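PDB 6A4D: oligoribonuclease from Colwellia psychrerythraea, which is probably a 3'-to-5' exoribonuclease that hydrolyses very short RNA oligonucleotides to mononucleotides. Local coordinates for residues I12-E17 / N110-D115; I31-T36 / K90-F95. The protein carries 1 engineered substitution. All blocks are in the same frame, centred on the assembly; numbering follows the deposited sequence.

Contact 1 of 2, residues I12-E17 / N110-D115; sequences IWLDLE and NSIGQD. With 9RC (5'-O-[(S)-hydroxy(4-nitrophenoxy)phosphoryl]thymidine), chain C; 9RC (5'-O-[(S)-hydroxy(4-nitrophenoxy)phosphoryl]thymidine), chain D.
The carboxylates of Asp15 and Asp115 approach each other with their planes 57° apart, Asp15 OD1 lying 3.9 Å from Asp115 OD2. A second flat group, the Asn110 amide, lies over the nitrophenyl ring of the chain C 9RC, nearly parallel to it, with CG 3.2 Å from ring atom CAW; Ser170, Ser138 and Glu173 hold this amide by hydrogen bonds. The strand-helix pair belongs to the RNase H-like exonuclease fold, and Asp15, Glu17 and Asp115 are consistent with the acidic signature of DEDD exonucleases. Leu16 N gives Asp115 OD2 a weak, bent hydrogen bond (127°), while Leu16 CB touches the same oxygen at 3.4 Å. Glu17 faces the other nucleotide: its chain bends at chi2 (-44°), and OE1 accepts a hydrogen bond from OAK of the chain D 9RC at 2.9 Å. An alanine in place of Glu17 would probably leave that sugar hydroxyl without its carboxylate acceptor and the thymidine less firmly positioned. Ser111 OG donates to phosphate oxygen OAO of the chain C 9RC at 3.0 Å. Deeper in, a water accepts from Asn110 N and reaches Leu14 O weakly, and Leu14 CD1 meets Ile112 CD1 at 3.7 Å.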
ATOM      1  N   ILE A  12      12.422  -2.713   7.440  1.00 35.69           N
ATOM      2  CA  ILE A  12      11.474  -2.931   8.595  1.00 30.13           C
ATOM      3  C   ILE A  12      10.203  -3.671   8.179  1.00 28.88           C
ATOM      4  O   ILE A  12       9.357  -3.146   7.383  1.00 29.51           O
ATOM      5  CB  ILE A  12      11.059  -1.596   9.213  1.00 34.05           C
ATOM      6  CG1 ILE A  12      12.311  -0.777   9.598  1.00 36.57           C
ATOM      7  CG2 ILE A  12      10.200  -1.866  10.445  1.00 34.64           C
ATOM      8  CD1 ILE A  12      12.025   0.552  10.305  1.00 41.00           C
ATOM      9  N   TRP A  13      10.080  -4.898   8.681  1.00 24.34           N
ATOM     10  CA  TRP A  13       8.950  -5.745   8.445  1.00 28.37           C
ATOM     11  C   TRP A  13       8.014  -5.725   9.645  1.00 31.12           C
ATOM     12  O   TRP A  13       8.456  -5.828  10.764  1.00 30.19           O
ATOM     13  CB  TRP A  13       9.382  -7.176   8.243  1.00 30.08           C
ATOM     14  CG  TRP A  13      10.222  -7.310   7.056  1.00 30.58           C
ATOM     15  CD1 TRP A  13      11.520  -6.962   6.924  1.00 29.72           C
ATOM     16  CD2 TRP A  13       9.812  -7.814   5.830  1.00 31.70           C
ATOM     17  NE1 TRP A  13      11.956  -7.233   5.669  1.00 31.74           N
ATOM     18  CE2 TRP A  13      10.932  -7.782   4.972  1.00 30.46           C
ATOM     19  CE3 TRP A  13       8.611  -8.356   5.358  1.00 34.06           C
ATOM     20  CZ2 TRP A  13      10.871  -8.178   3.661  1.00 30.99           C
ATOM     21  CZ3 TRP A  13       8.573  -8.793   4.027  1.00 29.42           C
ATOM     22  CH2 TRP A  13       9.690  -8.688   3.207  1.00 29.62           C
ATOM     23  N   LEU A  14       6.716  -5.617   9.418  1.00 32.26           N
ATOM     24  CA  LEU A  14       5.808  -5.769  10.526  1.00 35.06           C
ATOM     25  C   LEU A  14       4.508  -6.421  10.209  1.00 38.05           C
ATOM     26  O   LEU A  14       4.084  -6.556   9.052  1.00 36.47           O
ATOM     27  CB  LEU A  14       5.606  -4.442  11.205  1.00 40.82           C
ATOM     28  CG  LEU A  14       5.128  -3.256  10.418  1.00 42.26           C
ATOM     29  CD1 LEU A  14       3.634  -3.311  10.332  1.00 45.39           C
ATOM     30  CD2 LEU A  14       5.523  -1.973  11.143  1.00 45.07           C
ATOM     31  N   ASP A  15       3.848  -6.849  11.263  1.00 38.53           N
ATOM     32  CA  ASP A  15       2.515  -7.369  11.112  1.00 36.92           C
ATOM     33  C   ASP A  15       1.733  -6.965  12.332  1.00 36.34           C
ATOM     34  O   ASP A  15       2.297  -6.860  13.406  1.00 36.55           O
ATOM     35  CB  ASP A  15       2.547  -8.881  10.923  1.00 44.25           C
ATOM     36  CG  ASP A  15       1.140  -9.499  10.787  1.00 49.17           C
ATOM     37  OD1 ASP A  15       0.394  -9.065   9.872  1.00 46.08           O
ATOM     38  OD2 ASP A  15       0.803 -10.401  11.609  1.00 56.89           O
ATOM     39  N   LEU A  16       0.432  -6.730  12.124  1.00 37.02           N
ATOM     40  CA  LEU A  16      -0.493  -6.288  13.157  1.00 38.08           C
ATOM     41  C   LEU A  16      -1.706  -7.196  13.170  1.00 37.64           C
ATOM     42  O   LEU A  16      -2.114  -7.724  12.142  1.00 36.03           O
ATOM     43  CB  LEU A  16      -1.019  -4.885  12.841  1.00 37.95           C
ATOM     44  CG  LEU A  16      -0.124  -3.655  12.947  1.00 40.99           C
ATOM     45  CD1 LEU A  16      -0.938  -2.364  12.956  1.00 43.30           C
ATOM     46  CD2 LEU A  16       0.758  -3.661  14.161  1.00 42.32           C
ATOM     47  N   GLU A  17      -2.311  -7.354  14.342  1.00 40.46           N
ATOM     48  CA  GLU A  17      -3.663  -7.892  14.429  1.00 37.62           C
ATOM     49  C   GLU A  17      -4.520  -6.746  14.932  1.00 36.73           C
ATOM     50  O   GLU A  17      -4.039  -5.892  15.701  1.00 35.90           O
ATOM     51  CB  GLU A  17      -3.722  -9.114  15.337  1.00 43.14           C
ATOM     52  CG  GLU A  17      -2.821 -10.298  14.953  1.00 47.19           C
ATOM     53  CD  GLU A  17      -2.857 -10.621  13.466  1.00 54.61           C
ATOM     54  OE1 GLU A  17      -3.971 -10.732  12.912  1.00 53.13           O
ATOM     55  OE2 GLU A  17      -1.774 -10.704  12.831  1.00 63.48           O
ATOM     56  N   ASN A 110       2.891  -8.255   3.675  1.00 31.08           N
ATOM     57  CA  ASN A 110       1.841  -8.582   2.716  1.00 32.55           C
ATOM     58  C   ASN A 110       0.692  -7.603   2.976  1.00 32.85           C
ATOM     59  O   ASN A 110       0.294  -7.470   4.097  1.00 31.84           O
ATOM     60  CB  ASN A 110       1.335 -10.015   2.933  1.00 34.61           C
ATOM     61  CG  ASN A 110       2.245 -11.072   2.319  1.00 35.14           C
ATOM     62  OD1 ASN A 110       3.082 -11.664   2.998  1.00 36.25           O
ATOM     63  ND2 ASN A 110       2.030 -11.363   1.045  1.00 36.32           N
ATOM     64  N   SER A 111       0.134  -6.982   1.943  1.00 34.10           N
ATOM     65  CA  SER A 111      -0.968  -6.005   2.086  1.00 33.76           C
ATOM     66  C   SER A 111      -0.682  -5.059   3.252  1.00 32.11           C
ATOM     67  O   SER A 111      -1.554  -4.721   4.098  1.00 31.48           O
ATOM     68  CB  SER A 111      -2.334  -6.707   2.196  1.00 30.92           C
ATOM     69  OG  SER A 111      -2.745  -7.138   0.921  1.00 35.73           O
ATOM     70  N   ILE A 112       0.559  -4.585   3.237  1.00 28.92           N
ATOM     71  CA  ILE A 112       1.095  -3.783   4.326  1.00 30.37           C
ATOM     72  C   ILE A 112       0.422  -2.380   4.459  1.00 28.94           C
ATOM     73  O   ILE A 112       0.412  -1.804   5.556  1.00 31.75           O
ATOM     74  CB  ILE A 112       2.632  -3.687   4.192  1.00 28.09           C
ATOM     75  CG1 ILE A 112       3.317  -3.171   5.449  1.00 28.07           C
ATOM     76  CG2 ILE A 112       2.998  -2.755   3.034  1.00 28.70           C
ATOM     77  CD1 ILE A 112       3.155  -4.013   6.681  1.00 29.17           C
ATOM     78  N   GLY A 113      -0.103  -1.861   3.354  1.00 29.71           N
ATOM     79  CA  GLY A 113      -0.893  -0.613   3.284  1.00 30.05           C
ATOM     80  C   GLY A 113      -2.026  -0.676   4.302  1.00 35.95           C
ATOM     81  O   GLY A 113      -2.339   0.331   5.006  1.00 34.48           O
ATOM     82  N   GLN A 114      -2.633  -1.852   4.428  1.00 35.08           N
ATOM     83  CA  GLN A 114      -3.732  -1.976   5.344  1.00 36.41           C
ATOM     84  C   GLN A 114      -3.263  -1.740   6.746  1.00 37.36           C
ATOM     85  O   GLN A 114      -3.918  -1.010   7.507  1.00 34.21           O
ATOM     86  CB  GLN A 114      -4.408  -3.330   5.238  1.00 36.85           C
ATOM     87  CG  GLN A 114      -5.507  -3.597   6.266  1.00 43.13           C
ATOM     88  CD  GLN A 114      -6.760  -2.706   6.136  1.00 41.99           C
ATOM     89  OE1 GLN A 114      -6.956  -1.969   5.171  1.00 42.96           O
ATOM     90  NE2 GLN A 114      -7.613  -2.822   7.087  1.00 36.92           N
ATOM     91  N   ASP A 115      -2.140  -2.353   7.118  1.00 34.56           N
ATOM     92  CA  ASP A 115      -1.580  -2.131   8.476  1.00 34.80           C
ATOM     93  C   ASP A 115      -1.195  -0.652   8.672  1.00 33.68           C
ATOM     94  O   ASP A 115      -1.312  -0.143   9.760  1.00 34.68           O
ATOM     95  CB  ASP A 115      -0.316  -2.950   8.745  1.00 41.25           C
ATOM     96  CG  ASP A 115      -0.493  -4.470   8.542  1.00 45.84           C
ATOM     97  OD1 ASP A 115      -0.793  -4.901   7.400  1.00 53.03           O
ATOM     98  OD2 ASP A 115      -0.221  -5.226   9.510  1.00 47.61           O
TER
HETATM   99  OAJ 9RC C 201      -7.477  -5.774   4.154  1.00 67.83           O
HETATM  100  CAE 9RC C 201      -8.154  -6.766   3.874  1.00 62.54           C
HETATM  101  NAI 9RC C 201      -9.421  -6.593   3.342  1.00 57.51           N
HETATM  102  CAL 9RC C 201     -10.205  -7.706   3.008  1.00 63.76           C
HETATM  103  OAS 9RC C 201     -11.330  -7.497   2.540  1.00 65.90           O
HETATM  104  CAT 9RC C 201      -9.701  -9.001   3.196  1.00 56.24           C
HETATM  105  CAU 9RC C 201     -10.449 -10.143   2.860  1.00 55.79           C
HETATM  106  CAF 9RC C 201      -8.437  -9.143   3.741  1.00 56.34           C
HETATM  107  NAB 9RC C 201      -7.675  -8.001   4.074  1.00 56.32           N
HETATM  108  CAA 9RC C 201      -6.339  -8.108   4.667  1.00 56.33           C
HETATM  109  OAC 9RC C 201      -5.393  -8.556   3.732  1.00 53.38           O
HETATM  110  CAD 9RC C 201      -6.339  -9.168   5.739  1.00 57.14           C
HETATM  111  CAH 9RC C 201      -4.889  -9.349   5.941  1.00 53.73           C
HETATM  112  OAK 9RC C 201      -4.495  -8.446   6.941  1.00 61.61           O
HETATM  113  CAG 9RC C 201      -4.310  -8.955   4.591  1.00 49.09           C
HETATM  114  CAR 9RC C 201      -3.733 -10.181   3.964  1.00 42.21           C
HETATM  115  OAQ 9RC C 201      -3.376  -9.806   2.643  1.00 39.71           O
HETATM  116  PAP 9RC C 201      -2.768 -10.901   1.682  1.00 34.48           P
HETATM  117  OAO 9RC C 201      -2.277 -10.057   0.409  1.00 38.25           O
HETATM  118  OAN 9RC C 201      -3.910 -11.726   1.225  1.00 41.36           O
HETATM  119  OAM 9RC C 201      -1.723 -11.544   2.651  1.00 43.76           O
HETATM  120  CAV 9RC C 201      -0.784 -12.567   2.709  1.00 69.60           C
HETATM  121  CAW 9RC C 201      -0.001 -12.724   3.911  1.00 77.86           C
HETATM  122  CAY 9RC C 201       1.025 -13.733   4.006  1.00 88.39           C
HETATM  123  CBA 9RC C 201       1.268 -14.620   2.912  1.00 91.46           C
HETATM  124  NBB 9RC C 201       2.215 -15.631   2.844  1.00 95.04           N
HETATM  125  OBD 9RC C 201       1.878 -17.108   2.243  1.00 75.75           O
HETATM  126  OBC 9RC C 201       3.520 -15.333   3.168  1.00106.14           O
HETATM  127  CAZ 9RC C 201       0.473 -14.429   1.777  1.00 78.30           C
HETATM  128  CAX 9RC C 201      -0.529 -13.440   1.639  1.00 60.27           C
HETATM  129  OAJ 9RC D 202     -11.585  -8.869  10.588  1.00 58.94           O
HETATM  130  CAE 9RC D 202     -10.960  -9.521   9.753  1.00 71.68           C
HETATM  131  NAI 9RC D 202     -11.650 -10.456   8.974  1.00 77.77           N
HETATM  132  CAL 9RC D 202     -11.000 -11.217   8.021  1.00 76.95           C
HETATM  133  OAS 9RC D 202     -11.647 -12.045   7.392  1.00 98.47           O
HETATM  134  CAT 9RC D 202      -9.639 -11.052   7.809  1.00 73.85           C
HETATM  135  CAU 9RC D 202      -8.971 -11.826   6.843  1.00 70.48           C
HETATM  136  CAF 9RC D 202      -8.978 -10.105   8.575  1.00 65.29           C
HETATM  137  NAB 9RC D 202      -9.642  -9.328   9.554  1.00 66.38           N
HETATM  138  CAA 9RC D 202      -8.915  -8.301  10.387  1.00 57.33           C
HETATM  139  OAC 9RC D 202      -7.659  -7.981   9.780  1.00 56.91           O
HETATM  140  CAD 9RC D 202      -8.575  -8.795  11.777  1.00 53.09           C
HETATM  141  CAH 9RC D 202      -7.162  -9.266  11.610  1.00 50.63           C
HETATM  142  OAK 9RC D 202      -6.407  -9.195  12.804  1.00 46.11           O
HETATM  143  CAG 9RC D 202      -6.606  -8.258  10.701  1.00 56.52           C
HETATM  144  CAR 9RC D 202      -5.294  -8.796  10.019  1.00 66.67           C
HETATM  145  OAQ 9RC D 202      -5.500  -9.935   9.113  1.00 74.46           O
HETATM  146  PAP 9RC D 202      -4.643 -11.353   9.264  1.00 83.43           P
HETATM  147  OAO 9RC D 202      -3.190 -11.174   8.946  1.00 94.50           O
HETATM  148  OAN 9RC D 202      -4.900 -11.742  10.789  1.00 79.32           O
HETATM  149  OAM 9RC D 202      -5.336 -12.560   8.465  1.00 92.12           O
HETATM  150  CAV 9RC D 202      -4.941 -13.170   7.306  1.00108.86           C
HETATM  151  CAW 9RC D 202      -5.977 -13.796   6.605  1.00114.20           C
HETATM  152  CAY 9RC D 202      -5.724 -14.466   5.417  1.00119.08           C
HETATM  153  CBA 9RC D 202      -4.420 -14.506   4.916  1.00120.80           C
HETATM  154  NBB 9RC D 202      -4.217 -15.163   3.777  1.00115.89           N
HETATM  155  OBD 9RC D 202      -4.103 -14.403   2.502  1.00 81.96           O
HETATM  156  OBC 9RC D 202      -4.178 -16.664   3.842  1.00129.62           O
HETATM  157  CAZ 9RC D 202      -3.360 -13.888   5.610  1.00118.00           C
HETATM  158  CAX 9RC D 202      -3.616 -13.219   6.809  1.00111.01           C
HETATM  159  O   HOH W   1       2.775  -8.358   6.358  1.00 60.81           O

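Contact 2 of 2, residues I31-T36 / K90-F95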
ATOM      1  N   ILE A  31       1.252  -6.180  17.824  1.00 39.08           N
ATOM      2  CA  ILE A  31       2.272  -5.729  16.910  1.00 44.84           C
ATOM      3  C   ILE A  31       3.554  -6.597  17.047  1.00 43.18           C
ATOM      4  O   ILE A  31       3.977  -6.966  18.137  1.00 43.38           O
ATOM      5  CB  ILE A  31       2.536  -4.199  17.099  1.00 47.40           C
ATOM      6  CG1 ILE A  31       3.606  -3.704  16.122  1.00 48.34           C
ATOM      7  CG2 ILE A  31       2.946  -3.822  18.527  1.00 46.90           C
ATOM      8  CD1 ILE A  31       3.606  -2.199  15.987  1.00 44.37           C
ATOM      9  N   ALA A  32       4.120  -6.971  15.916  1.00 42.25           N
ATOM     10  CA  ALA A  32       5.441  -7.655  15.852  1.00 41.58           C
ATOM     11  C   ALA A  32       6.285  -6.981  14.763  1.00 40.15           C
ATOM     12  O   ALA A  32       5.725  -6.514  13.761  1.00 38.59           O
ATOM     13  CB  ALA A  32       5.260  -9.139  15.559  1.00 37.04           C
ATOM     14  N   ILE A  33       7.593  -6.877  14.988  1.00 35.19           N
ATOM     15  CA  ILE A  33       8.506  -6.220  14.036  1.00 37.80           C
ATOM     16  C   ILE A  33       9.736  -7.120  13.817  1.00 37.61           C
ATOM     17  O   ILE A  33      10.303  -7.650  14.770  1.00 33.99           O
ATOM     18  CB  ILE A  33       9.007  -4.827  14.520  1.00 38.12           C
ATOM     19  CG1 ILE A  33       7.863  -3.878  14.895  1.00 36.35           C
ATOM     20  CG2 ILE A  33       9.952  -4.154  13.493  1.00 40.04           C
ATOM     21  CD1 ILE A  33       8.325  -2.796  15.857  1.00 36.01           C
ATOM     22  N   ILE A  34      10.159  -7.277  12.566  1.00 42.27           N
ATOM     23  CA  ILE A  34      11.444  -7.919  12.248  1.00 39.96           C
ATOM     24  C   ILE A  34      12.229  -6.982  11.349  1.00 41.76           C
ATOM     25  O   ILE A  34      11.693  -6.348  10.457  1.00 41.20           O
ATOM     26  CB  ILE A  34      11.211  -9.294  11.610  1.00 42.55           C
ATOM     27  CG1 ILE A  34      10.678 -10.220  12.692  1.00 40.41           C
ATOM     28  CG2 ILE A  34      12.487  -9.833  10.959  1.00 46.78           C
ATOM     29  CD1 ILE A  34      10.513 -11.667  12.319  1.00 45.40           C
ATOM     30  N   ILE A  35      13.512  -6.881  11.618  1.00 43.70           N
ATOM     31  CA  ILE A  35      14.441  -6.156  10.787  1.00 39.12           C
ATOM     32  C   ILE A  35      15.246  -7.161   9.975  1.00 36.67           C
ATOM     33  O   ILE A  35      15.741  -8.124  10.541  1.00 33.54           O
ATOM     34  CB  ILE A  35      15.421  -5.384  11.668  1.00 41.27           C
ATOM     35  CG1 ILE A  35      14.646  -4.492  12.664  1.00 41.67           C
ATOM     36  CG2 ILE A  35      16.375  -4.566  10.814  1.00 41.74           C
ATOM     37  CD1 ILE A  35      14.117  -3.210  12.053  1.00 37.46           C
ATOM     38  N   THR A  36      15.369  -6.940   8.669  1.00 33.69           N
ATOM     39  CA  THR A  36      16.231  -7.766   7.780  1.00 32.19           C
ATOM     40  C   THR A  36      17.176  -6.841   7.112  1.00 32.25           C
ATOM     41  O   THR A  36      16.945  -5.647   7.098  1.00 33.24           O
ATOM     42  CB  THR A  36      15.500  -8.457   6.633  1.00 33.24           C
ATOM     43  OG1 THR A  36      14.984  -7.477   5.747  1.00 30.61           O
ATOM     44  CG2 THR A  36      14.398  -9.307   7.080  1.00 33.33           C
ATOM     45  N   LYS A  90       6.283   3.425  21.905  1.00 45.72           N
ATOM     46  CA  LYS A  90       7.547   3.919  22.404  1.00 44.37           C
ATOM     47  C   LYS A  90       8.651   2.868  22.270  1.00 41.91           C
ATOM     48  O   LYS A  90       9.728   3.147  21.696  1.00 42.47           O
ATOM     49  CB  LYS A  90       7.370   4.392  23.836  1.00 51.22           C
ATOM     50  CG  LYS A  90       8.549   5.160  24.435  1.00 58.79           C
ATOM     51  CD  LYS A  90       8.479   5.096  25.952  1.00 65.98           C
ATOM     52  CE  LYS A  90       9.718   5.579  26.657  1.00 75.15           C
ATOM     53  NZ  LYS A  90       9.516   5.361  28.123  1.00 82.63           N
ATOM     54  N   GLU A  91       8.385   1.670  22.779  1.00 45.22           N
ATOM     55  CA  GLU A  91       9.296   0.532  22.586  1.00 50.31           C
ATOM     56  C   GLU A  91       9.620   0.270  21.123  1.00 51.09           C
ATOM     57  O   GLU A  91      10.799   0.202  20.753  1.00 52.89           O
ATOM     58  CB  GLU A  91       8.732  -0.742  23.201  1.00 54.63           C
ATOM     59  CG  GLU A  91       8.510  -0.710  24.725  1.00 58.01           C
ATOM     60  CD  GLU A  91       9.717  -0.204  25.515  1.00 65.02           C
ATOM     61  OE1 GLU A  91      10.671  -0.983  25.776  1.00 63.49           O
ATOM     62  OE2 GLU A  91       9.709   0.994  25.871  1.00 70.74           O
ATOM     63  N   SER A  92       8.571   0.159  20.289  1.00 51.61           N
ATOM     64  CA  SER A  92       8.734  -0.122  18.827  1.00 38.72           C
ATOM     65  C   SER A  92       9.576   0.919  18.102  1.00 36.40           C
ATOM     66  O   SER A  92      10.467   0.555  17.317  1.00 39.02           O
ATOM     67  CB  SER A  92       7.386  -0.276  18.180  1.00 38.14           C
ATOM     68  OG  SER A  92       6.762  -1.435  18.712  1.00 39.62           O
ATOM     69  N   LEU A  93       9.340   2.193  18.399  1.00 36.27           N
ATOM     70  CA  LEU A  93      10.105   3.272  17.809  1.00 42.69           C
ATOM     71  C   LEU A  93      11.574   3.187  18.184  1.00 46.25           C
ATOM     72  O   LEU A  93      12.438   3.255  17.321  1.00 44.71           O
ATOM     73  CB  LEU A  93       9.564   4.626  18.212  1.00 42.49           C
ATOM     74  CG  LEU A  93      10.255   5.810  17.545  1.00 43.70           C
ATOM     75  CD1 LEU A  93      10.393   5.653  16.021  1.00 43.21           C
ATOM     76  CD2 LEU A  93       9.548   7.120  17.901  1.00 42.98           C
ATOM     77  N   ALA A  94      11.844   2.991  19.471  1.00 50.47           N
ATOM     78  CA  ALA A  94      13.230   2.839  19.967  1.00 45.14           C
ATOM     79  C   ALA A  94      13.930   1.671  19.302  1.00 44.84           C
ATOM     80  O   ALA A  94      15.080   1.785  18.934  1.00 49.61           O
ATOM     81  CB  ALA A  94      13.237   2.642  21.468  1.00 42.02           C
ATOM     82  N   PHE A  95      13.236   0.554  19.153  1.00 41.51           N
ATOM     83  CA  PHE A  95      13.775  -0.600  18.446  1.00 41.39           C
ATOM     84  C   PHE A  95      14.168  -0.337  16.993  1.00 48.26           C
ATOM     85  O   PHE A  95      15.276  -0.679  16.590  1.00 42.78           O
ATOM     86  CB  PHE A  95      12.794  -1.738  18.481  1.00 42.95           C
ATOM     87  CG  PHE A  95      13.234  -2.940  17.727  1.00 44.89           C
ATOM     88  CD1 PHE A  95      14.266  -3.737  18.214  1.00 47.02           C
ATOM     89  CD2 PHE A  95      12.606  -3.308  16.527  1.00 48.45           C
ATOM     90  CE1 PHE A  95      14.666  -4.878  17.538  1.00 46.11           C
ATOM     91  CE2 PHE A  95      13.006  -4.450  15.825  1.00 48.23           C
ATOM     92  CZ  PHE A  95      14.023  -5.244  16.339  1.00 50.90           C
TER
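Ser92 and Phe95 of helix 85-99 meet Ile31, Ile33 and Ile35 of strand 28-36, joining a helix to the central mixed sheet of the RNase H-like alpha/beta fold. The short helical and strand axes run almost parallel, 5° apart, at a closest approach of 10.3 Å, and the alternate residues Ile31, Ile33 and Ile35 present their side chains to the helix. Along 90-95, the carbonyls of Lys90 and Glu91 take the helical hydrogen bonds of Ala94 N and Phe95 N, and Ser92 is the first residue to touch the strand. Its OG lies 3.5 Å from Ile33 CD1 and 4.2 Å from Ile31 CD1, so a polar atom faces an apolar surface, but Ala88 O, one turn earlier, gives it a hydrogen-bonding partner. Phe126 of helix 124-127 also packs against Ser92, Ile31 and Ile33. One turn on, Phe95 sends its ring across to the sheet, CG being anti to the backbone N (chi1 177°). Ile33 serves both helix residues through separate branches: CD1 goes to the serine, whereas CG2 comes to the edge of the Phe95 ring near its plane, 3.9 Å from CE2. Trp99 meets the same ring with planes at about 50°. Beyond Ile33, Ile35 approaches obliquely, its CG1 resting 3.6 Å from Phe95 CE2 and 3.8 Å from Phe95 CZ.

In the fold
Contacts 1 and 2 share the five-stranded mixed sheet, their centres about 12 Å apart. Strands 11-18 and 28-36 follow each other in the chain and pair antiparallel; helix 85-99 follows later, after strand 42-50 and several short helices, and helix 112-122 comes after strand 107-109, so the chain completes contact 2 before returning to contact 1. Trp13 N probably donates to Ile34 O across the strand pair, at 2.8 Å, and Leu16 CD2 packs 3.5 Å from Ile31 CG1. Both helices lie on the same side of the sheet, with helix 163-180 on the opposite side. Contact 2 belongs to the apolar core, whereas contact 1 carries residues of both nucleotide-analogue pockets.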